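Local coordinates for protein soluble lytic transglycosylase B3 (Pseudomonas aeruginosa, PDB 5ANZ) that probably cleaves cell-wall peptidoglycan as a multidomain, calcium-binding lytic transglycosylase with a role in cell-wall turnover, at residues Ile394-Trp403 / Gly407-Leu417. Numbering follows the deposited sequence.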
loop_
_atom_site.group_PDB
_atom_site.type_symbol
_atom_site.label_atom_id
_atom_site.label_comp_id
_atom_site.label_asym_id
_atom_site.label_seq_id
_atom_site.Cartn_x
_atom_site.Cartn_y
_atom_site.Cartn_z
ATOM N N ILE A 394 17.320 -16.433 4.218
ATOM C CA ILE A 394 17.469 -16.719 2.805
ATOM C C ILE A 394 18.870 -16.334 2.335
ATOM O O ILE A 394 19.530 -17.121 1.660
ATOM C CB ILE A 394 16.397 -15.991 1.976
ATOM C CG1 ILE A 394 15.029 -16.592 2.279
ATOM C CG2 ILE A 394 16.698 -16.092 0.488
ATOM C CD1 ILE A 394 13.887 -15.785 1.715
ATOM N N ARG A 395 19.329 -15.143 2.706
ATOM C CA ARG A 395 20.653 -14.686 2.287
ATOM C C ARG A 395 21.763 -15.611 2.792
ATOM O O ARG A 395 22.726 -15.883 2.073
ATOM C CB ARG A 395 20.904 -13.258 2.766
ATOM C CG ARG A 395 19.997 -12.249 2.113
ATOM C CD ARG A 395 20.506 -10.839 2.362
ATOM N NE ARG A 395 19.936 -9.904 1.403
ATOM C CZ ARG A 395 18.888 -9.127 1.644
ATOM N NH1 ARG A 395 18.293 -9.163 2.831
ATOM N NH2 ARG A 395 18.448 -8.307 0.694
ATOM N N ALA A 396 21.634 -16.102 4.020
ATOM C CA ALA A 396 22.652 -17.010 4.559
ATOM C C ALA A 396 22.670 -18.313 3.760
ATOM O O ALA A 396 23.729 -18.887 3.487
ATOM C CB ALA A 396 22.400 -17.299 6.029
ATOM N N CYS A 397 21.478 -18.769 3.377
ATOM C CA CYS A 397 21.364 -20.002 2.621
ATOM C C CYS A 397 21.910 -19.827 1.206
ATOM O O CYS A 397 22.610 -20.707 0.686
ATOM C CB CYS A 397 19.909 -20.462 2.585
ATOM S SG CYS A 397 19.695 -22.115 1.914
ATOM N N GLN A 398 21.601 -18.691 0.587
ATOM C CA GLN A 398 22.112 -18.407 -0.751
ATOM C C GLN A 398 23.642 -18.403 -0.744
ATOM O O GLN A 398 24.283 -18.986 -1.623
ATOM C CB GLN A 398 21.555 -17.076 -1.266
ATOM C CG GLN A 398 20.065 -17.133 -1.554
ATOM C CD GLN A 398 19.473 -15.774 -1.880
ATOM O OE1 GLN A 398 19.740 -14.784 -1.196
ATOM N NE2 GLN A 398 18.655 -15.721 -2.930
ATOM N N GLN A 399 24.224 -17.768 0.267
ATOM C CA GLN A 399 25.676 -17.725 0.400
ATOM C C GLN A 399 26.257 -19.125 0.595
ATOM O O GLN A 399 27.327 -19.435 0.074
ATOM C CB GLN A 399 26.073 -16.799 1.554
ATOM C CG GLN A 399 25.858 -15.325 1.223
ATOM C CD GLN A 399 25.809 -14.428 2.448
ATOM O OE1 GLN A 399 25.293 -14.813 3.497
ATOM N NE2 GLN A 399 26.342 -13.218 2.313
ATOM N N GLU A 400 25.545 -19.974 1.326
ATOM C CA GLU A 400 25.992 -21.349 1.528
ATOM C C GLU A 400 26.077 -22.098 0.202
ATOM O O GLU A 400 26.976 -22.921 -0.007
ATOM C CB GLU A 400 25.059 -22.087 2.488
ATOM C CG GLU A 400 25.550 -23.486 2.838
ATOM C CD GLU A 400 24.709 -24.162 3.904
ATOM O OE1 GLU A 400 23.648 -23.615 4.265
ATOM O OE2 GLU A 400 25.113 -25.244 4.382
ATOM N N PHE A 401 25.134 -21.799 -0.688
ATOM C CA PHE A 401 25.087 -22.398 -2.015
ATOM C C PHE A 401 26.002 -21.673 -3.004
ATOM O O PHE A 401 26.239 -22.159 -4.109
ATOM C CB PHE A 401 23.650 -22.392 -2.548
ATOM C CG PHE A 401 22.695 -23.247 -1.756
ATOM C CD1 PHE A 401 23.156 -24.295 -0.975
ATOM C CD2 PHE A 401 21.326 -22.996 -1.796
ATOM C CE1 PHE A 401 22.271 -25.086 -0.246
ATOM C CE2 PHE A 401 20.435 -23.786 -1.071
ATOM C CZ PHE A 401 20.910 -24.828 -0.295
ATOM N N GLY A 402 26.509 -20.507 -2.608
ATOM C CA GLY A 402 27.377 -19.721 -3.468
ATOM C C GLY A 402 26.611 -18.845 -4.440
ATOM O O GLY A 402 27.161 -18.375 -5.441
ATOM N N TRP A 403 25.335 -18.634 -4.140
ATOM C CA TRP A 403 24.457 -17.812 -4.963
ATOM C C TRP A 403 24.511 -16.353 -4.530
ATOM O O TRP A 403 24.856 -16.058 -3.390
ATOM C CB TRP A 403 23.013 -18.296 -4.870
ATOM C CG TRP A 403 22.747 -19.694 -5.345
ATOM C CD1 TRP A 403 23.652 -20.604 -5.804
ATOM C CD2 TRP A 403 21.469 -20.329 -5.411
ATOM N NE1 TRP A 403 23.013 -21.773 -6.148
ATOM C CE2 TRP A 403 21.670 -21.627 -5.917
ATOM C CE3 TRP A 403 20.169 -19.924 -5.088
ATOM C CZ2 TRP A 403 20.622 -22.525 -6.107
ATOM C CZ3 TRP A 403 19.129 -20.817 -5.280
ATOM C CH2 TRP A 403 19.362 -22.103 -5.785
ATOM N N GLY A 407 18.280 -12.235 -1.042
ATOM C CA GLY A 407 17.168 -12.438 -0.129
ATOM C C GLY A 407 15.844 -12.685 -0.820
ATOM O O GLY A 407 14.795 -12.693 -0.180
ATOM N N TYR A 408 15.891 -12.891 -2.130
ATOM C CA TYR A 408 14.683 -13.137 -2.911
ATOM C C TYR A 408 14.537 -14.629 -3.202
ATOM O O TYR A 408 15.310 -15.192 -3.977
ATOM C CB TYR A 408 14.726 -12.330 -4.213
ATOM C CG TYR A 408 13.476 -12.447 -5.048
ATOM C CD1 TYR A 408 12.330 -11.737 -4.717
ATOM C CD2 TYR A 408 13.446 -13.261 -6.174
ATOM C CE1 TYR A 408 11.184 -11.840 -5.478
ATOM C CE2 TYR A 408 12.304 -13.373 -6.941
ATOM C CZ TYR A 408 11.177 -12.658 -6.590
ATOM O OH TYR A 408 10.036 -12.760 -7.345
ATOM N N PRO A 409 13.554 -15.282 -2.566
ATOM C CA PRO A 409 13.407 -16.731 -2.709
ATOM C C PRO A 409 12.663 -17.117 -3.981
ATOM O O PRO A 409 11.729 -16.422 -4.383
ATOM C CB PRO A 409 12.592 -17.109 -1.473
ATOM C CG PRO A 409 11.660 -15.938 -1.323
ATOM C CD PRO A 409 12.510 -14.717 -1.689
ATOM N N THR A 410 13.073 -18.226 -4.589
ATOM C CA THR A 410 12.479 -18.714 -5.829
ATOM C C THR A 410 12.202 -20.207 -5.709
ATOM O O THR A 410 12.761 -20.867 -4.838
ATOM C CB THR A 410 13.419 -18.487 -7.026
ATOM O OG1 THR A 410 14.669 -19.136 -6.764
ATOM C CG2 THR A 410 13.664 -17.005 -7.250
ATOM N N PRO A 411 11.355 -20.749 -6.595
ATOM C CA PRO A 411 11.167 -22.203 -6.634
ATOM C C PRO A 411 12.488 -22.981 -6.667
ATOM O O PRO A 411 12.588 -24.040 -6.047
ATOM C CB PRO A 411 10.379 -22.407 -7.929
ATOM C CG PRO A 411 9.556 -21.159 -8.041
ATOM C CD PRO A 411 10.426 -20.045 -7.497
ATOM N N ALA A 412 13.488 -22.451 -7.369
ATOM C CA ALA A 412 14.770 -23.134 -7.509
ATOM C C ALA A 412 15.486 -23.241 -6.162
ATOM O O ALA A 412 16.163 -24.234 -5.890
ATOM C CB ALA A 412 15.645 -22.420 -8.520
ATOM N N LEU A 413 15.333 -22.222 -5.318
ATOM C CA LEU A 413 15.893 -22.277 -3.966
ATOM C C LEU A 413 15.212 -23.367 -3.151
ATOM O O LEU A 413 15.863 -24.148 -2.458
ATOM C CB LEU A 413 15.741 -20.936 -3.256
ATOM C CG LEU A 413 16.204 -20.883 -1.800
ATOM C CD1 LEU A 413 17.676 -21.256 -1.683
ATOM C CD2 LEU A 413 15.950 -19.488 -1.228
ATOM N N LEU A 414 13.887 -23.410 -3.234
ATOM C CA LEU A 414 13.135 -24.460 -2.578
ATOM C C LEU A 414 13.541 -25.849 -3.104
ATOM O O LEU A 414 13.666 -26.799 -2.326
ATOM C CB LEU A 414 11.633 -24.231 -2.768
ATOM C CG LEU A 414 10.726 -25.032 -1.838
ATOM C CD1 LEU A 414 11.094 -24.759 -0.383
ATOM C CD2 LEU A 414 9.273 -24.679 -2.101
ATOM N N ASP A 415 13.754 -25.965 -4.417
ATOM C CA ASP A 415 14.155 -27.246 -5.016
ATOM C C ASP A 415 15.544 -27.688 -4.551
ATOM O O ASP A 415 15.796 -28.877 -4.344
ATOM C CB ASP A 415 14.141 -27.166 -6.544
ATOM C CG ASP A 415 12.740 -27.114 -7.115
ATOM O OD1 ASP A 415 11.802 -27.594 -6.443
ATOM O OD2 ASP A 415 12.581 -26.596 -8.242
ATOM N N ARG A 416 16.451 -26.730 -4.413
ATOM C CA ARG A 416 17.797 -27.032 -3.937
ATOM C C ARG A 416 17.739 -27.512 -2.489
ATOM O O ARG A 416 18.388 -28.490 -2.118
ATOM C CB ARG A 416 18.705 -25.807 -4.065
ATOM C CG ARG A 416 20.090 -25.996 -3.477
ATOM C CD ARG A 416 20.886 -27.056 -4.223
ATOM N NE ARG A 416 22.249 -26.609 -4.499
ATOM C CZ ARG A 416 23.249 -26.683 -3.627
ATOM N NH1 ARG A 416 23.043 -27.186 -2.418
ATOM N NH2 ARG A 416 24.457 -26.251 -3.964
ATOM N N LEU A 417 16.939 -26.819 -1.685
ATOM C CA LEU A 417 16.773 -27.139 -0.272
ATOM C C LEU A 417 16.258 -28.550 -0.012
ATOM O O LEU A 417 16.594 -29.150 1.007
ATOM C CB LEU A 417 15.827 -26.126 0.378
ATOM C CG LEU A 417 16.478 -24.799 0.769
ATOM C CD1 LEU A 417 15.427 -23.731 1.023
ATOM C CD2 LEU A 417 17.342 -24.993 2.002
HETATM O O HOH W 1 16.604 -17.618 -4.430
#
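Arg-416 lies along one face of the Phe-401 ring, its CG 3.6 Å from the ring centroid in a CH-pi contact and its CZ 4.0 Å from that centroid as a cation-pi partner, with ring and guanidinium planes 36° apart. Bends at chi2 (65°) and chi3 lay the arginine along that face. Cys-397 O, one turn back, lies off-centre beneath the opposite face, while Leu-413 CD1 and Leu-417 CD2 meet the edge. Trp-403 lays one face on Phe-401 CB and turns its edge to the 411-417 helix, with CH2 3.8 Å from Ala-412 O in the ring plane. At the other end, Gly-407 sits over one face of the Arg-395 guanidinium, whose NH1 is salt-bridged to Glu-269. Gly-407 N donates to an in-plane lone pair of Gln-398 OE1 (2.9 Å, 157°); Gln-398 NE2 reaches Asp-406 OD1 and a water that donates to Tyr-408 O, fixing the amide's flip. Between these ends, Ile-394 meets Leu-413 (CG2 to CD2, 3.9 Å) and Pro-409 (CD1 to CB, 3.7 Å). Cys-397 also touches Leu-372 of helix 362-374 in this putative peptidoglycan-binding domain. Gln-398 thus ties down Gly-407 and Tyr-408, whereas nonpolar and cation-pi contacts mainly hold helix 411-417.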